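Local coordinates for periplasmic protein TorT (Vibrio parahaemolyticus, PDB 3O1I), which probably binds trimethylamine N-oxide or a related small solute in the periplasm and helps relay its presence to a membrane sensor kinase, at residues K7-Y12 and A57-W62; T137-L142 and Y197-A202; V111-Y116 and A273-K278; E32-N37 and S256-A261. One frame throughout, in Å; residues are numbered along the deposited sequence.

In the fold
Contacts 1 and 4 belong to the lobe built on the parallel sheet 37-42, 7-12, 66-69, 90-92 and 107-110; contact 2 lies inside the other lobe, and contact 3 lies where the chain passes between them. Contacts 1 and 2 are the buried ones. The first joins a strand to its covering helix through a disulfide and a lysine-tryptophan cation-pi pair, whereas the second is strand pairing with apolar faces, their centres about 39 Å apart. Contacts 3 and 4 are only partly buried; contact 3 has a single weak hydrogen bond and contact 4 has none. Both involve chain near helix 249-263, whose Ser256 and Gln259 touch Val111, while Asn37 and Val36 bring contact 4 against contact 1.

Contact 1: residues K7-Y12 and A57-W62; sequences KICAIY and ALCTQW
Cys9 and Cys59 are joined by a disulfide that ties strand 7-12 to helix 49-62, with the two SG atoms 2.0 Å apart. The helix belongs to the crossover from strand 37-42 to strand 66-69 and runs nearly antiparallel to strand 7-12, in the beta-alpha-beta pattern of this family's Rossmann-like lobes. Both cysteines direct their CB toward the other segment, and the bridge closes between them with a chi3 of -85°. Ile11 lies beside it, its CG1 3.6 Å from Cys59 SG.

Three residues further along the helix segment, Trp62 reaches its indole across to the start of the strand, CG standing anti to the backbone N (chi1 -175°). Lys7 bends at chi2 (-84°) and then stretches out above one face of that ring. Its CD sits over the six-membered ring, 3.7 Å from the centroid, as a CH-pi contact. The ammonium NZ continues over the five-membered ring, 3.4 Å from its centroid, in a cation-pi pair. The same Lys7 NZ donates to the main-chain Trp62 O at 2.6 Å, meeting the carbonyl nearly head-on. Cys9 SG approaches the indole obliquely, 4.3 Å from Trp62 CE3, and Asn37 and Arg39 of the adjoining strand also touch the Trp62 side chain.

A covalent link and a lysine gripped by both pi face and carbonyl thus tie the helix to the strand; the carbonyl oxygen and the electron-rich indole face would both probably favour the protonated ammonium.

Contact 2: residues T137-L142 and Y197-A202; sequences TNIALL and YIVGSA
Ile139 and Val199 form the apolar centre of this contact between neighbouring parallel strands, 137-142 and 197-200, in the second lobe of a type I periplasmic binding protein fold. The strands are the middle pair of a four-stranded sheet. Ile139 holds CG1 anti to its backbone N (chi1 -169°), which carries CD1 across to the two methyls of Val199; Ile139 CD1 lies 3.4 Å from Val199 CG1. Ile139 CG1 also packs on Tyr197 CB at 3.7 Å. Leu126 of helix 116-127 covers this face, touching Ile139, Tyr197 and Val199. On the opposite face Leu142 CD1 leans on Ile198 CG2 at 3.9 Å, and Ala140 lies beside them; Val186 and Val189 of helix 179-192 close over this group.

Between the two faces runs the backbone pairing of a parallel sheet. Tyr197 O accepts from Ala140 N at 2.8 Å, Ala140 O from Val199 N at 3.0 Å, and Val199 O from Leu142 N at 2.9 Å, so Ala140 and Val199 each donate and accept across the gap.

At the outer end the Thr137 methyl CG2 rests obliquely against the Tyr197 ring, 3.4 Å from Tyr197 CE1. The tyrosine hydroxyl goes on to hydrogen-bond with His130, and Thr137 OG1 with Gly135 O. At the other end, Ser201 occupies the N-cap position of the helix that follows, its OG hydrogen-bonded to the backbone N of Ala204.

Contact 3: residues V111-Y116 and A273-K278; sequences VGVDWY and ASPIIK
Val111 starts the contact by turning its CA-H toward the carbonyl of Ala273, Val111 CA lying 3.1 Å from Ala273 O. The segment leaves strand 107-110 of one lobe and leads to helix 116-127 of the other, while 273-278 passes close beside it, an arrangement consistent with the crossover segments that form the hinge of type I periplasmic binding proteins. Gly112 N points to the same carbonyl, in a weak hydrogen bond of 3.1 Å to Ala273 O. Gly112 adopts backbone angles that call for glycine (phi 159°). Its own O faces the CB of Ser274.

Val113 carries the apolar part, spreading its two methyls over different partners. With CG1 anti to the backbone N (chi1 176°), Val113 CG1 meets the Ile277 side chain, 3.6 Å from Ile277 CG1. The other branch, Val113 CG2, lies against the proline ring, 3.6 Å from Pro275 CD. Next, the main-chain O of Asp114 lies 4.0 Å from Ile277 CD1, while its carboxylate turns to the coming helix: Asp114 OD1 accepts from Tyr116 N at 3.0 Å, a capping bond met from above the carboxylate plane. Beyond the contact, Ile277 also touches Trp117, Met118 and Glu121 of that helix.

Across the segments, then, the hydrogen bonding amounts to one weak bond, with a CA-H...O contact and aliphatic packing of little directional demand making up most of the rest, which would probably suit a joint between movable lobes.

Contact 4: residues E32-N37 and S256-A261; sequences EKQGVN and SVMQAA
This is a small, partly buried packing contact in which Gln34 and Val36, on the turn between helix 18-32 and strand 37-42, lie against one side of helix 249-263 in the first lobe. Val257, Met258 and Ala261 make up the helical surface, and no hydrogen bond crosses. Gln34 contributes most. Its CG stands beside the backbone N (chi1 -77°) and the chain then runs extended, so that the carboxamide reaches the helix between Met258 and Ala261. The Gln34 amide carbon CD lies 3.7 Å from Ala261 CB. Near the start of the Met258 side chain, Gln34 NE2 lies 3.8 Å from Met258 CG, and it is 4.0 Å from the Val257 methyl CG1. The approach of OE1 to Ala261 is too close to be trusted, so the exact turn of the amide is doubtful.

Val36 meets the same alanine by a simpler route, with Val36 CG1 4.0 Å from Ala261 CB. Ala261 is thus touched by both residues, one polar and one aliphatic. Between them Gly35 takes a positive phi of 49°, a backbone turn that favours glycine and lets the chain change direction from helix to strand. A weak hydrogen bond from Arg265 to Gln34 O adds a further tie to the region just past this helix.

Around the contact, Val257 also packs on Met27 and Glu30 of helix 18-32, Val36 rests on Ile8 of strand 7-12, and Ala260 touches Phe91 of strand 90-92.

Contact 1: residues K7-Y12 and A57-W62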
loop_
_atom_site.group_PDB
_atom_site.type_symbol
_atom_site.label_atom_id
_atom_site.label_comp_id
_atom_site.label_asym_id
_atom_site.label_seq_id
_atom_site.Cartn_x
_atom_site.Cartn_y
_atom_site.Cartn_z
ATOM N N LYS D 7 -26.170 21.313 22.265
ATOM C CA LYS D 7 -24.996 20.458 22.130
ATOM C C LYS D 7 -25.249 18.961 22.281
ATOM O O LYS D 7 -25.343 18.438 23.392
ATOM C CB LYS D 7 -23.915 20.889 23.123
ATOM C CG LYS D 7 -23.346 22.284 22.872
ATOM C CD LYS D 7 -22.239 22.288 21.824
ATOM C CE LYS D 7 -21.538 23.645 21.770
ATOM N NZ LYS D 7 -20.316 23.637 20.916
ATOM N N ILE D 8 -25.353 18.283 21.142
ATOM C CA ILE D 8 -25.550 16.837 21.096
ATOM C C ILE D 8 -24.436 16.276 20.217
ATOM O O ILE D 8 -24.337 16.599 19.030
ATOM C CB ILE D 8 -26.913 16.465 20.498
ATOM C CG1 ILE D 8 -28.036 16.941 21.429
ATOM C CG2 ILE D 8 -26.985 14.956 20.282
ATOM C CD1 ILE D 8 -29.432 16.685 20.893
ATOM N N CYS D 9 -23.610 15.430 20.821
ATOM C CA CYS D 9 -22.449 14.837 20.163
ATOM C C CYS D 9 -22.593 13.317 19.994
ATOM O O CYS D 9 -22.500 12.565 20.973
ATOM C CB CYS D 9 -21.227 15.165 21.022
ATOM S SG CYS D 9 -19.586 15.300 20.242
ATOM N N ALA D 10 -22.811 12.869 18.756
ATOM C CA ALA D 10 -22.967 11.437 18.460
ATOM C C ALA D 10 -21.631 10.757 18.140
ATOM O O ALA D 10 -20.918 11.143 17.210
ATOM C CB ALA D 10 -23.950 11.241 17.304
ATOM N N ILE D 11 -21.313 9.729 18.919
ATOM C CA ILE D 11 -20.066 8.990 18.769
ATOM C C ILE D 11 -20.252 7.552 18.291
ATOM O O ILE D 11 -20.504 6.644 19.092
ATOM C CB ILE D 11 -19.278 8.987 20.117
ATOM C CG1 ILE D 11 -19.013 10.428 20.549
ATOM C CG2 ILE D 11 -17.957 8.234 19.978
ATOM C CD1 ILE D 11 -18.495 11.313 19.428
ATOM N N TYR D 12 -20.113 7.348 16.983
ATOM C CA TYR D 12 -20.249 6.016 16.396
ATOM C C TYR D 12 -18.976 5.196 16.585
ATOM O O TYR D 12 -17.956 5.704 17.045
ATOM C CB TYR D 12 -20.484 6.107 14.902
ATOM C CG TYR D 12 -21.579 7.035 14.454
ATOM C CD1 TYR D 12 -22.536 7.526 15.347
ATOM C CD2 TYR D 12 -21.707 7.363 13.102
ATOM C CE1 TYR D 12 -23.601 8.314 14.895
ATOM C CE2 TYR D 12 -22.755 8.144 12.647
ATOM C CZ TYR D 12 -23.700 8.609 13.545
ATOM O OH TYR D 12 -24.750 9.333 13.059
ATOM N N ALA D 57 -13.613 12.602 24.626
ATOM C CA ALA D 57 -13.060 13.733 25.361
ATOM C C ALA D 57 -13.150 14.974 24.474
ATOM O O ALA D 57 -13.247 16.093 24.965
ATOM C CB ALA D 57 -11.607 13.454 25.739
ATOM N N LEU D 58 -13.109 14.766 23.162
ATOM C CA LEU D 58 -13.207 15.865 22.219
ATOM C C LEU D 58 -14.613 16.420 22.278
ATOM O O LEU D 58 -14.820 17.627 22.182
ATOM C CB LEU D 58 -12.906 15.396 20.796
ATOM C CG LEU D 58 -13.339 16.366 19.691
ATOM C CD1 LEU D 58 -12.701 17.732 19.888
ATOM C CD2 LEU D 58 -12.949 15.790 18.347
ATOM N N CYS D 59 -15.587 15.531 22.433
ATOM C CA CYS D 59 -16.972 15.969 22.510
ATOM C C CYS D 59 -17.122 16.975 23.645
ATOM O O CYS D 59 -17.630 18.080 23.447
ATOM C CB CYS D 59 -17.906 14.779 22.741
ATOM S SG CYS D 59 -18.487 13.908 21.242
ATOM N N THR D 60 -16.662 16.587 24.833
ATOM C CA THR D 60 -16.743 17.450 26.008
ATOM C C THR D 60 -16.128 18.826 25.724
ATOM O O THR D 60 -16.786 19.852 25.922
ATOM C CB THR D 60 -16.026 16.806 27.230
ATOM O OG1 THR D 60 -14.606 16.784 27.013
ATOM C CG2 THR D 60 -16.519 15.382 27.439
ATOM N N GLN D 61 -14.877 18.838 25.256
ATOM C CA GLN D 61 -14.169 20.078 24.940
ATOM C C GLN D 61 -15.024 20.941 24.022
ATOM O O GLN D 61 -15.000 22.164 24.101
ATOM C CB GLN D 61 -12.823 19.774 24.263
ATOM C CG GLN D 61 -11.956 18.762 25.020
ATOM C CD GLN D 61 -10.583 18.540 24.392
ATOM O OE1 GLN D 61 -10.456 18.356 23.179
ATOM N NE2 GLN D 61 -9.549 18.539 25.227
ATOM N N TRP D 62 -15.784 20.292 23.150
ATOM C CA TRP D 62 -16.654 21.006 22.225
ATOM C C TRP D 62 -17.834 21.579 23.001
ATOM O O TRP D 62 -18.568 22.438 22.506
ATOM C CB TRP D 62 -17.163 20.056 21.143
ATOM C CG TRP D 62 -17.977 20.723 20.076
ATOM C CD1 TRP D 62 -17.564 21.703 19.215
ATOM C CD2 TRP D 62 -19.329 20.417 19.717
ATOM N NE1 TRP D 62 -18.574 22.020 18.337
ATOM C CE2 TRP D 62 -19.668 21.247 18.621
ATOM C CE3 TRP D 62 -20.286 19.519 20.213
ATOM C CZ2 TRP D 62 -20.928 21.206 18.012
ATOM C CZ3 TRP D 62 -21.538 19.479 19.606
ATOM C CH2 TRP D 62 -21.846 20.320 18.515
#

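Contact 2: residues T137-L142 and Y197-A202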
loop_
_atom_site.group_PDB
_atom_site.type_symbol
_atom_site.label_atom_id
_atom_site.label_comp_id
_atom_site.label_asym_id
_atom_site.label_seq_id
_atom_site.Cartn_x
_atom_site.Cartn_y
_atom_site.Cartn_z
ATOM N N THR D 137 -34.102 -30.542 6.762
ATOM C CA THR D 137 -33.500 -29.478 5.973
ATOM C C THR D 137 -32.151 -29.081 6.567
ATOM O O THR D 137 -32.085 -28.567 7.682
ATOM C CB THR D 137 -34.432 -28.242 5.936
ATOM O OG1 THR D 137 -35.720 -28.627 5.437
ATOM C CG2 THR D 137 -33.861 -27.157 5.041
ATOM N N ASN D 138 -31.075 -29.328 5.824
ATOM C CA ASN D 138 -29.732 -28.984 6.287
ATOM C C ASN D 138 -29.429 -27.518 6.002
ATOM O O ASN D 138 -29.563 -27.046 4.869
ATOM C CB ASN D 138 -28.684 -29.886 5.626
ATOM C CG ASN D 138 -28.772 -31.327 6.107
ATOM O OD1 ASN D 138 -28.757 -31.591 7.309
ATOM N ND2 ASN D 138 -28.864 -32.264 5.171
ATOM N N ILE D 139 -29.019 -26.802 7.044
ATOM C CA ILE D 139 -28.731 -25.380 6.931
ATOM C C ILE D 139 -27.296 -25.046 7.374
ATOM O O ILE D 139 -26.686 -25.780 8.159
ATOM C CB ILE D 139 -29.761 -24.576 7.778
ATOM C CG1 ILE D 139 -29.660 -23.086 7.460
ATOM C CG2 ILE D 139 -29.529 -24.837 9.273
ATOM C CD1 ILE D 139 -30.530 -22.208 8.340
ATOM N N ALA D 140 -26.765 -23.935 6.866
ATOM C CA ALA D 140 -25.407 -23.503 7.199
ATOM C C ALA D 140 -25.391 -22.135 7.870
ATOM O O ALA D 140 -25.920 -21.177 7.321
ATOM C CB ALA D 140 -24.554 -23.464 5.937
ATOM N N LEU D 141 -24.756 -22.046 9.039
ATOM C CA LEU D 141 -24.684 -20.794 9.798
ATOM C C LEU D 141 -23.428 -19.952 9.604
ATOM O O LEU D 141 -22.353 -20.355 10.005
ATOM C CB LEU D 141 -24.848 -21.081 11.299
ATOM C CG LEU D 141 -26.273 -21.190 11.858
ATOM C CD1 LEU D 141 -26.244 -21.725 13.290
ATOM C CD2 LEU D 141 -26.923 -19.818 11.810
ATOM N N LEU D 142 -23.573 -18.778 8.999
ATOM C CA LEU D 142 -22.441 -17.876 8.794
ATOM C C LEU D 142 -22.778 -16.526 9.422
ATOM O O LEU D 142 -22.945 -15.519 8.735
ATOM C CB LEU D 142 -22.143 -17.696 7.303
ATOM C CG LEU D 142 -21.880 -18.965 6.484
ATOM C CD1 LEU D 142 -21.456 -18.553 5.086
ATOM C CD2 LEU D 142 -20.812 -19.823 7.137
ATOM N N TYR D 197 -30.028 -24.111 2.956
ATOM C CA TYR D 197 -30.045 -22.676 3.251
ATOM C C TYR D 197 -28.772 -22.203 3.941
ATOM O O TYR D 197 -28.042 -22.990 4.555
ATOM C CB TYR D 197 -31.205 -22.311 4.186
ATOM C CG TYR D 197 -32.579 -22.677 3.702
ATOM C CD1 TYR D 197 -33.295 -23.707 4.308
ATOM C CD2 TYR D 197 -33.178 -21.975 2.662
ATOM C CE1 TYR D 197 -34.582 -24.027 3.893
ATOM C CE2 TYR D 197 -34.464 -22.285 2.234
ATOM C CZ TYR D 197 -35.164 -23.309 2.852
ATOM O OH TYR D 197 -36.447 -23.593 2.442
ATOM N N ILE D 198 -28.531 -20.901 3.838
ATOM C CA ILE D 198 -27.406 -20.250 4.489
ATOM C C ILE D 198 -28.006 -19.067 5.249
ATOM O O ILE D 198 -28.632 -18.182 4.655
ATOM C CB ILE D 198 -26.367 -19.656 3.501
ATOM C CG1 ILE D 198 -25.741 -20.736 2.630
ATOM C CG2 ILE D 198 -25.255 -18.976 4.283
ATOM C CD1 ILE D 198 -24.816 -20.150 1.565
ATOM N N VAL D 199 -27.842 -19.068 6.563
ATOM C CA VAL D 199 -28.321 -17.961 7.376
ATOM C C VAL D 199 -27.104 -17.292 7.985
ATOM O O VAL D 199 -26.373 -17.905 8.766
ATOM C CB VAL D 199 -29.276 -18.426 8.499
ATOM C CG1 VAL D 199 -30.576 -18.870 7.894
ATOM C CG2 VAL D 199 -28.668 -19.564 9.289
ATOM N N GLY D 200 -26.867 -16.043 7.603
ATOM C CA GLY D 200 -25.722 -15.339 8.138
ATOM C C GLY D 200 -25.857 -13.831 8.149
ATOM O O GLY D 200 -26.948 -13.295 7.958
ATOM N N SER D 201 -24.738 -13.148 8.369
ATOM C CA SER D 201 -24.714 -11.692 8.416
ATOM C C SER D 201 -25.080 -11.079 7.086
ATOM O O SER D 201 -25.076 -11.745 6.055
ATOM C CB SER D 201 -23.327 -11.215 8.796
ATOM O OG SER D 201 -22.371 -11.741 7.890
ATOM N N ALA D 202 -25.390 -9.796 7.091
ATOM C CA ALA D 202 -25.735 -9.169 5.836
ATOM C C ALA D 202 -24.507 -9.277 4.954
ATOM O O ALA D 202 -24.613 -9.332 3.731
ATOM C CB ALA D 202 -26.115 -7.714 6.044
#

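Contact 3: residues V111-Y116 and A273-K278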
loop_
_atom_site.group_PDB
_atom_site.type_symbol
_atom_site.label_atom_id
_atom_site.label_comp_id
_atom_site.label_asym_id
_atom_site.label_seq_id
_atom_site.Cartn_x
_atom_site.Cartn_y
_atom_site.Cartn_z
ATOM N N VAL D 111 -31.310 3.543 23.602
ATOM C CA VAL D 111 -32.057 2.823 22.584
ATOM C C VAL D 111 -31.252 1.572 22.256
ATOM O O VAL D 111 -30.051 1.524 22.499
ATOM C CB VAL D 111 -32.265 3.687 21.307
ATOM C CG1 VAL D 111 -31.477 4.964 21.412
ATOM C CG2 VAL D 111 -31.863 2.912 20.054
ATOM N N GLY D 112 -31.914 0.554 21.724
ATOM C CA GLY D 112 -31.208 -0.669 21.402
ATOM C C GLY D 112 -32.128 -1.863 21.287
ATOM O O GLY D 112 -32.875 -2.190 22.209
ATOM N N VAL D 113 -32.056 -2.527 20.145
ATOM C CA VAL D 113 -32.876 -3.694 19.868
ATOM C C VAL D 113 -32.210 -5.009 20.267
ATOM O O VAL D 113 -31.132 -5.327 19.785
ATOM C CB VAL D 113 -33.200 -3.755 18.372
ATOM C CG1 VAL D 113 -33.962 -5.021 18.050
ATOM C CG2 VAL D 113 -33.982 -2.516 17.969
ATOM N N ASP D 114 -32.857 -5.767 21.148
ATOM C CA ASP D 114 -32.342 -7.065 21.578
ATOM C C ASP D 114 -32.259 -7.931 20.322
ATOM O O ASP D 114 -33.278 -8.244 19.703
ATOM C CB ASP D 114 -33.301 -7.705 22.592
ATOM C CG ASP D 114 -32.844 -9.087 23.051
ATOM O OD1 ASP D 114 -31.767 -9.547 22.612
ATOM O OD2 ASP D 114 -33.566 -9.716 23.857
ATOM N N TRP D 115 -31.047 -8.319 19.941
ATOM C CA TRP D 115 -30.873 -9.114 18.736
ATOM C C TRP D 115 -31.427 -10.527 18.798
ATOM O O TRP D 115 -31.604 -11.170 17.760
ATOM C CB TRP D 115 -29.399 -9.107 18.330
ATOM C CG TRP D 115 -29.040 -7.778 17.773
ATOM C CD1 TRP D 115 -28.928 -6.612 18.466
ATOM C CD2 TRP D 115 -28.929 -7.433 16.391
ATOM N NE1 TRP D 115 -28.771 -5.559 17.605
ATOM C CE2 TRP D 115 -28.767 -6.034 16.322
ATOM C CE3 TRP D 115 -28.959 -8.169 15.203
ATOM C CZ2 TRP D 115 -28.636 -5.352 15.112
ATOM C CZ3 TRP D 115 -28.830 -7.494 13.999
ATOM C CH2 TRP D 115 -28.671 -6.095 13.962
ATOM N N TYR D 116 -31.713 -10.996 20.011
ATOM C CA TYR D 116 -32.286 -12.326 20.225
ATOM C C TYR D 116 -33.483 -12.496 19.300
ATOM O O TYR D 116 -33.670 -13.548 18.693
ATOM C CB TYR D 116 -32.760 -12.457 21.673
ATOM C CG TYR D 116 -33.494 -13.741 21.994
ATOM C CD1 TYR D 116 -32.821 -14.828 22.546
ATOM C CD2 TYR D 116 -34.872 -13.864 21.761
ATOM C CE1 TYR D 116 -33.495 -16.002 22.863
ATOM C CE2 TYR D 116 -35.555 -15.037 22.071
ATOM C CZ TYR D 116 -34.855 -16.098 22.624
ATOM O OH TYR D 116 -35.501 -17.259 22.958
ATOM N N ALA D 273 -35.760 2.740 25.155
ATOM C CA ALA D 273 -36.487 2.539 23.909
ATOM C C ALA D 273 -35.825 1.517 22.972
ATOM O O ALA D 273 -34.637 1.202 23.098
ATOM C CB ALA D 273 -36.658 3.864 23.206
ATOM N N SER D 274 -36.617 1.013 22.029
ATOM C CA SER D 274 -36.175 0.008 21.067
ATOM C C SER D 274 -37.281 -0.246 20.045
ATOM O O SER D 274 -38.327 -0.775 20.389
ATOM C CB SER D 274 -35.838 -1.298 21.805
ATOM O OG SER D 274 -36.888 -1.705 22.671
ATOM N N PRO D 275 -37.055 0.114 18.771
ATOM C CA PRO D 275 -38.083 -0.102 17.748
ATOM C C PRO D 275 -38.515 -1.560 17.685
ATOM O O PRO D 275 -37.911 -2.439 18.317
ATOM C CB PRO D 275 -37.395 0.340 16.455
ATOM C CG PRO D 275 -36.342 1.281 16.919
ATOM C CD PRO D 275 -35.809 0.567 18.140
ATOM N N ILE D 276 -39.566 -1.814 16.917
ATOM C CA ILE D 276 -40.076 -3.166 16.790
ATOM C C ILE D 276 -39.581 -3.798 15.502
ATOM O O ILE D 276 -39.754 -3.241 14.413
ATOM C CB ILE D 276 -41.630 -3.185 16.825
ATOM C CG1 ILE D 276 -42.141 -4.608 16.566
ATOM C CG2 ILE D 276 -42.183 -2.174 15.821
ATOM C CD1 ILE D 276 -43.641 -4.781 16.725
ATOM N N ILE D 277 -38.965 -4.966 15.647
ATOM C CA ILE D 277 -38.413 -5.717 14.523
ATOM C C ILE D 277 -39.507 -6.173 13.557
ATOM O O ILE D 277 -40.488 -6.788 13.968
ATOM C CB ILE D 277 -37.627 -6.935 15.050
ATOM C CG1 ILE D 277 -36.435 -6.446 15.876
ATOM C CG2 ILE D 277 -37.174 -7.814 13.900
ATOM C CD1 ILE D 277 -36.010 -7.412 16.944
ATOM N N LYS D 278 -39.335 -5.868 12.275
ATOM C CA LYS D 278 -40.319 -6.235 11.266
ATOM C C LYS D 278 -39.803 -7.275 10.254
ATOM O O LYS D 278 -38.734 -7.105 9.669
ATOM C CB LYS D 278 -40.779 -4.985 10.511
ATOM C CG LYS D 278 -41.873 -5.267 9.501
ATOM C CD LYS D 278 -41.726 -4.417 8.254
ATOM C CE LYS D 278 -42.808 -4.747 7.216
ATOM N NZ LYS D 278 -42.746 -6.144 6.674
#

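Contact 4: residues E32-N37 and S256-A261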
loop_
_atom_site.group_PDB
_atom_site.type_symbol
_atom_site.label_atom_id
_atom_site.label_comp_id
_atom_site.label_asym_id
_atom_site.label_seq_id
_atom_site.Cartn_x
_atom_site.Cartn_y
_atom_site.Cartn_z
ATOM N N GLU D 32 -32.488 17.947 12.359
ATOM C CA GLU D 32 -32.974 19.156 11.708
ATOM C C GLU D 32 -34.480 19.227 11.952
ATOM O O GLU D 32 -35.114 20.254 11.715
ATOM C CB GLU D 32 -32.671 19.117 10.208
ATOM C CG GLU D 32 -33.332 17.969 9.471
ATOM C CD GLU D 32 -34.818 18.191 9.232
ATOM O OE1 GLU D 32 -35.511 17.210 8.893
ATOM O OE2 GLU D 32 -35.289 19.342 9.372
ATOM N N LYS D 33 -35.044 18.121 12.431
ATOM C CA LYS D 33 -36.473 18.047 12.720
ATOM C C LYS D 33 -36.720 18.426 14.176
ATOM O O LYS D 33 -37.863 18.539 14.616
ATOM C CB LYS D 33 -37.002 16.638 12.446
ATOM C CG LYS D 33 -38.517 16.517 12.492
ATOM C CD LYS D 33 -38.971 15.158 11.985
ATOM C CE LYS D 33 -38.586 14.950 10.521
ATOM N NZ LYS D 33 -38.988 13.607 10.005
ATOM N N GLN D 34 -35.632 18.602 14.921
ATOM C CA GLN D 34 -35.700 19.011 16.319
ATOM C C GLN D 34 -34.784 20.222 16.489
ATOM O O GLN D 34 -34.519 20.670 17.605
ATOM C CB GLN D 34 -35.261 17.882 17.255
ATOM C CG GLN D 34 -36.307 16.796 17.449
ATOM C CD GLN D 34 -36.069 15.980 18.707
ATOM O OE1 GLN D 34 -35.968 16.530 19.804
ATOM N NE2 GLN D 34 -35.986 14.663 18.556
ATOM N N GLY D 35 -34.309 20.733 15.352
ATOM C CA GLY D 35 -33.438 21.896 15.315
ATOM C C GLY D 35 -32.237 21.918 16.245
ATOM O O GLY D 35 -31.696 22.992 16.516
ATOM N N VAL D 36 -31.807 20.753 16.723
ATOM C CA VAL D 36 -30.665 20.683 17.631
ATOM C C VAL D 36 -29.327 20.884 16.926
ATOM O O VAL D 36 -29.260 21.047 15.705
ATOM C CB VAL D 36 -30.610 19.332 18.395
ATOM C CG1 VAL D 36 -31.943 19.059 19.076
ATOM C CG2 VAL D 36 -30.239 18.209 17.446
ATOM N N ASN D 37 -28.266 20.877 17.726
ATOM C CA ASN D 37 -26.900 21.050 17.252
ATOM C C ASN D 37 -26.157 19.731 17.453
ATOM O O ASN D 37 -25.596 19.459 18.517
ATOM C CB ASN D 37 -26.232 22.182 18.036
ATOM C CG ASN D 37 -24.748 22.259 17.800
ATOM O OD1 ASN D 37 -24.293 22.358 16.662
ATOM N ND2 ASN D 37 -23.979 22.221 18.881
ATOM N N SER D 256 -32.461 7.924 19.393
ATOM C CA SER D 256 -31.391 8.456 20.244
ATOM C C SER D 256 -31.355 9.978 20.252
ATOM O O SER D 256 -31.176 10.587 21.301
ATOM C CB SER D 256 -30.033 7.916 19.804
ATOM O OG SER D 256 -29.526 6.998 20.758
ATOM N N VAL D 257 -31.510 10.593 19.084
ATOM C CA VAL D 257 -31.520 12.048 19.007
ATOM C C VAL D 257 -32.620 12.572 19.926
ATOM O O VAL D 257 -32.371 13.380 20.822
ATOM C CB VAL D 257 -31.834 12.538 17.590
ATOM C CG1 VAL D 257 -32.135 14.024 17.609
ATOM C CG2 VAL D 257 -30.671 12.251 16.675
ATOM N N MET D 258 -33.841 12.102 19.684
ATOM C CA MET D 258 -34.994 12.509 20.465
ATOM C C MET D 258 -34.735 12.322 21.947
ATOM O O MET D 258 -34.929 13.241 22.731
ATOM C CB MET D 258 -36.218 11.694 20.054
ATOM C CG MET D 258 -37.456 11.984 20.882
ATOM S SD MET D 258 -38.311 10.470 21.326
ATOM C CE MET D 258 -37.369 9.940 22.810
ATOM N N GLN D 259 -34.302 11.126 22.332
ATOM C CA GLN D 259 -34.023 10.844 23.738
ATOM C C GLN D 259 -33.234 11.967 24.423
ATOM O O GLN D 259 -33.662 12.491 25.449
ATOM C CB GLN D 259 -33.249 9.530 23.895
ATOM C CG GLN D 259 -34.015 8.272 23.543
ATOM C CD GLN D 259 -33.440 7.060 24.249
ATOM O OE1 GLN D 259 -32.230 6.841 24.242
ATOM N NE2 GLN D 259 -34.306 6.265 24.867
ATOM N N ALA D 260 -32.085 12.332 23.859
ATOM C CA ALA D 260 -31.263 13.380 24.447
ATOM C C ALA D 260 -31.898 14.756 24.291
ATOM O O ALA D 260 -31.842 15.571 25.206
ATOM C CB ALA D 260 -29.873 13.366 23.831
ATOM N N ALA D 261 -32.506 15.015 23.138
ATOM C CA ALA D 261 -33.140 16.310 22.903
ATOM C C ALA D 261 -34.296 16.569 23.879
ATOM O O ALA D 261 -34.640 17.717 24.162
ATOM C CB ALA D 261 -33.633 16.395 21.465
#